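Local structure of 4-hydroxy-tetrahydrodipicolinate synthase (3PB2) at residues 95-100 against 131-136; 135-140 against 161-166. The protein catalyses the condensation of pyruvate with (S)-aspartate-beta-semialdehyde to 4-hydroxy-tetrahydrodipicolinate, a step of lysine biosynthesis, through a Schiff base with pyruvate. The protein carries 2 engineered substitutions. One frame throughout, in Å; residues are numbered along the deposited sequence.

Interaction 1: residues 95-100 against 131-136; sequences KQAEKL and TDLGIV
An ST turn at the entrance to barrel strand 134-139 is gripped by Glu98 of helix 87-100, whose carboxylate spans two successive residues of the loop. Thr131 OG1 donates a hydrogen bond to Glu98 OE1 at 2.8 Å and at the same time accepts from Leu133 N at 3.2 Å, nearly straight at 169°, which closes the turn. Glu98 OE2 takes the backbone N-H of Asp132, with N to OE2 at 3.1 Å, on its syn side but well out of the carboxylate plane. With CG anti to the backbone N (chi1 -180°) and the chain extended beyond it, the glutamate reaches across from the helix to the loop. In the (βα)8 barrel this joins the outer helix that precedes strand 104-108 to the start of the next strand. Lys95 NZ, one helical turn back, forms a salt bridge with Glu98 OE1 at 2.9 Å; it and Thr131 OG1 come from opposite faces of the carboxylate, which should fix its rotation. The same ammonium also bonds Arg130 O. A water donates to Glu98 OE2 and, weakly, to Asp132 OD2, bridging two carboxylates whose like charges it probably helps to offset, while Asp132 OD1 is held by Gly1 N. Beneath the polar group the Leu133 side chain passes the Glu98 stem, pointing the other way, CD1 lying 3.7 Å from Glu98 CB and 4.4 Å from Ala97 CB; both Ala97 and Leu133 also pack on Val105.

Interaction 2: residues 135-140 against 161-166; sequences IVVYNV and KNVVGI
Strands 135-139 and 163-166 run parallel, their axes 28° apart and 4.5 Å at closest approach, and are laced by three backbone hydrogen bonds: Ile135 N to Asn162 O (2.8 Å), Val164 N to Ile135 O (2.8 Å) and Val137 N to Gly165 O (2.9 Å). Ile135 pairs with Val163 but Val136 with Gly165, a one-residue shift of register that marks a beta bulge. The face bearing Ile135, Val137, Val163 and Ile166 is a closely fitted aliphatic layer. Val163 has CG1 anti to its backbone N (chi1 177°), and its two methyls part between neighbours: CG1 meets Val137 CG2 at 3.8 Å, whereas CG2 lies 4.0 Å from Ile135 CB. Val137 turns its other methyl, CG1, to Ile166 CD1, also at 3.8 Å. These are the fifth and sixth strands of the (βα)8 barrel, and this layer faces the surrounding helices, Val137 touching Tyr124 and Ile166 touching Thr179. At the strand start Ile135 CD1 rests on CB and ND2 of Asn162, whose ND2 bonds Thr131 O. Val136 points to the barrel interior, with CG2 3.9 Å from Val164 CG2 and its side chain close to that of Lys167, the predicted Schiff-base lysine. The OH of Tyr138, the predicted proton donor/acceptor, bonds Thr49 OG1; its ring makes a cation-pi contact with Lys167, and Tyr112 of the second subunit packs on it.

In the fold
Strand 134-139 is common to both contacts, which share Ile135 and Val136 and have centres 12 Å apart. Interaction 1 lies toward the outside of the barrel, partly buried and away from the predicted catalytic residues; there charged side chains and a water seize a loop, with a small apolar patch below. Interaction 2 is wholly buried and nearer the middle of the chain; parallel main-chain pairing, interrupted by a beta bulge, and branched aliphatic groups join adjacent barrel strands, and its far end brings Tyr138 to the predicted active site. The two meet where Asn162 of interaction 2 reaches back to the Thr131 loop of interaction 1, linking the loops that enter the neighbouring strands.

Interaction 1: residues 95-100 against 131-136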
# COMPACT_ATOMS: atom_id res chain seq x y z
N LYS A 95 -26.46 3.70 25.53
CA LYS A 95 -27.51 3.92 26.53
C LYS A 95 -26.94 3.92 27.96
O LYS A 95 -27.39 4.68 28.82
CB LYS A 95 -28.65 2.90 26.38
CG LYS A 95 -29.44 2.98 25.04
CD LYS A 95 -29.94 4.38 24.70
CE LYS A 95 -31.21 4.76 25.50
NZ LYS A 95 -31.69 6.15 25.19
N GLN A 96 -25.95 3.07 28.22
CA GLN A 96 -25.33 3.07 29.54
C GLN A 96 -24.61 4.38 29.82
O GLN A 96 -24.63 4.89 30.95
CB GLN A 96 -24.36 1.89 29.67
CG GLN A 96 -25.09 0.55 29.77
CD GLN A 96 -24.16 -0.63 29.67
OE1 GLN A 96 -24.48 -1.74 30.11
NE2 GLN A 96 -22.99 -0.41 29.09
N ALA A 97 -23.98 4.95 28.80
CA ALA A 97 -23.28 6.22 28.96
C ALA A 97 -24.28 7.35 29.18
O ALA A 97 -24.05 8.26 29.99
CB ALA A 97 -22.41 6.51 27.72
N GLU A 98 -25.39 7.29 28.45
CA GLU A 98 -26.44 8.30 28.56
C GLU A 98 -27.03 8.30 29.96
O GLU A 98 -27.22 9.35 30.58
CB GLU A 98 -27.53 8.05 27.52
CG GLU A 98 -28.67 9.07 27.54
CD GLU A 98 -29.54 8.98 26.29
OE1 GLU A 98 -29.46 7.96 25.57
OE2 GLU A 98 -30.30 9.93 26.01
N LYS A 99 -27.32 7.10 30.46
CA LYS A 99 -27.85 6.92 31.81
C LYS A 99 -26.91 7.51 32.87
O LYS A 99 -27.36 8.10 33.85
CB LYS A 99 -28.09 5.43 32.07
CG LYS A 99 -28.76 5.09 33.39
CD LYS A 99 -30.22 5.50 33.39
CE LYS A 99 -30.97 4.84 34.55
NZ LYS A 99 -30.31 5.11 35.86
N LEU A 100 -25.60 7.37 32.67
CA LEU A 100 -24.62 7.88 33.62
C LEU A 100 -24.47 9.40 33.61
O LEU A 100 -23.87 9.98 34.51
CB LEU A 100 -23.25 7.23 33.37
CG LEU A 100 -23.18 5.74 33.67
CD1 LEU A 100 -21.87 5.11 33.19
CD2 LEU A 100 -23.40 5.51 35.16
N THR A 131 -31.08 7.68 20.90
CA THR A 131 -30.36 8.37 21.98
C THR A 131 -30.57 9.87 21.88
O THR A 131 -30.88 10.38 20.80
CB THR A 131 -28.84 8.01 21.98
OG1 THR A 131 -28.21 8.60 23.12
CG2 THR A 131 -28.16 8.50 20.72
N ASP A 132 -30.44 10.57 23.01
CA ASP A 132 -30.44 12.04 23.02
C ASP A 132 -29.03 12.62 23.16
O ASP A 132 -28.87 13.84 23.26
CB ASP A 132 -31.31 12.60 24.16
CG ASP A 132 -32.79 12.36 23.95
OD1 ASP A 132 -33.24 12.34 22.79
OD2 ASP A 132 -33.50 12.19 24.96
N LEU A 133 -28.01 11.77 23.19
CA LEU A 133 -26.63 12.24 23.29
C LEU A 133 -26.10 12.77 21.97
O LEU A 133 -26.56 12.37 20.90
CB LEU A 133 -25.69 11.10 23.74
CG LEU A 133 -25.87 10.50 25.14
CD1 LEU A 133 -24.77 9.50 25.45
CD2 LEU A 133 -25.91 11.60 26.19
N GLY A 134 -25.11 13.66 22.04
CA GLY A 134 -24.36 14.02 20.85
C GLY A 134 -23.50 12.82 20.50
O GLY A 134 -22.90 12.22 21.40
N ILE A 135 -23.45 12.46 19.22
CA ILE A 135 -22.64 11.32 18.74
C ILE A 135 -21.48 11.81 17.86
O ILE A 135 -21.66 12.63 16.96
CB ILE A 135 -23.51 10.36 17.90
CG1 ILE A 135 -24.69 9.80 18.73
CG2 ILE A 135 -22.65 9.22 17.30
CD1 ILE A 135 -25.90 9.29 17.87
N VAL A 136 -20.29 11.28 18.11
CA VAL A 136 -19.12 11.60 17.29
C VAL A 136 -18.70 10.35 16.53
O VAL A 136 -18.32 9.37 17.14
CB VAL A 136 -17.93 12.07 18.14
CG1 VAL A 136 -16.69 12.32 17.26
CG2 VAL A 136 -18.30 13.29 18.96
O HOH W 1 -32.80 9.13 25.50

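Interaction 2: residues 135-140 against 161-166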
# COMPACT_ATOMS: atom_id res chain seq x y z
N ILE A 135 -23.45 12.46 19.22
CA ILE A 135 -22.64 11.32 18.74
C ILE A 135 -21.48 11.81 17.86
O ILE A 135 -21.66 12.63 16.96
CB ILE A 135 -23.51 10.36 17.90
CG1 ILE A 135 -24.69 9.80 18.73
CG2 ILE A 135 -22.65 9.22 17.30
CD1 ILE A 135 -25.90 9.29 17.87
N VAL A 136 -20.29 11.28 18.11
CA VAL A 136 -19.12 11.60 17.29
C VAL A 136 -18.70 10.35 16.53
O VAL A 136 -18.32 9.37 17.14
CB VAL A 136 -17.93 12.07 18.14
CG1 VAL A 136 -16.69 12.32 17.26
CG2 VAL A 136 -18.30 13.29 18.96
N VAL A 137 -18.79 10.39 15.21
CA VAL A 137 -18.27 9.29 14.38
C VAL A 137 -16.75 9.17 14.50
O VAL A 137 -16.05 10.18 14.48
CB VAL A 137 -18.66 9.47 12.89
CG1 VAL A 137 -17.93 8.46 12.00
CG2 VAL A 137 -20.19 9.35 12.72
N TYR A 138 -16.22 7.95 14.61
CA TYR A 138 -14.77 7.80 14.77
C TYR A 138 -14.20 6.94 13.63
O TYR A 138 -14.47 5.75 13.56
CB TYR A 138 -14.44 7.21 16.15
CG TYR A 138 -12.97 6.92 16.44
CD1 TYR A 138 -11.95 7.51 15.69
CD2 TYR A 138 -12.61 6.09 17.49
CE1 TYR A 138 -10.61 7.24 15.98
CE2 TYR A 138 -11.28 5.82 17.79
CZ TYR A 138 -10.29 6.39 17.04
OH TYR A 138 -8.99 6.10 17.36
N ASN A 139 -13.44 7.55 12.74
CA ASN A 139 -12.91 6.85 11.57
C ASN A 139 -11.42 6.59 11.76
O ASN A 139 -10.64 7.54 11.89
CB ASN A 139 -13.11 7.72 10.30
CG ASN A 139 -12.74 6.98 9.02
OD1 ASN A 139 -13.20 5.86 8.79
ND2 ASN A 139 -11.88 7.60 8.18
N VAL A 140 -11.01 5.32 11.76
CA VAL A 140 -9.59 5.00 11.97
C VAL A 140 -9.24 3.70 11.22
O VAL A 140 -9.11 2.64 11.83
CB VAL A 140 -9.25 4.96 13.51
CG1 VAL A 140 -10.16 3.98 14.24
CG2 VAL A 140 -7.77 4.65 13.76
N LYS A 161 -29.19 14.21 12.92
CA LYS A 161 -28.98 15.51 13.54
C LYS A 161 -28.22 15.40 14.86
O LYS A 161 -27.55 16.34 15.27
CB LYS A 161 -30.32 16.21 13.75
CG LYS A 161 -31.19 16.28 12.49
CD LYS A 161 -30.49 17.00 11.36
CE LYS A 161 -31.37 17.07 10.13
NZ LYS A 161 -30.77 17.94 9.09
N ASN A 162 -28.39 14.24 15.50
CA ASN A 162 -27.72 13.74 16.69
C ASN A 162 -26.19 13.61 16.58
O ASN A 162 -25.44 13.68 17.59
CB ASN A 162 -28.22 12.29 16.89
CG ASN A 162 -29.27 12.18 17.94
OD1 ASN A 162 -30.06 13.09 18.14
ND2 ASN A 162 -29.31 11.04 18.61
N VAL A 163 -25.73 13.34 15.37
CA VAL A 163 -24.31 13.17 15.13
C VAL A 163 -23.68 14.55 14.97
O VAL A 163 -23.97 15.25 14.00
CB VAL A 163 -24.06 12.30 13.88
CG1 VAL A 163 -22.56 12.18 13.59
CG2 VAL A 163 -24.68 10.92 14.07
N VAL A 164 -22.84 14.93 15.93
CA VAL A 164 -22.32 16.30 15.98
C VAL A 164 -21.03 16.51 15.21
O VAL A 164 -20.67 17.66 14.88
CB VAL A 164 -22.12 16.81 17.43
CG1 VAL A 164 -23.49 16.97 18.13
CG2 VAL A 164 -21.18 15.88 18.22
N GLY A 165 -20.34 15.42 14.92
CA GLY A 165 -19.08 15.55 14.23
C GLY A 165 -18.37 14.24 14.03
O GLY A 165 -18.92 13.14 14.25
N ILE A 166 -17.13 14.34 13.59
CA ILE A 166 -16.35 13.16 13.29
C ILE A 166 -14.91 13.36 13.71
O ILE A 166 -14.34 14.44 13.54
CB ILE A 166 -16.41 12.86 11.78
CG1 ILE A 166 -15.54 11.64 11.43
CG2 ILE A 166 -15.95 14.08 10.98
CD1 ILE A 166 -15.90 11.00 10.06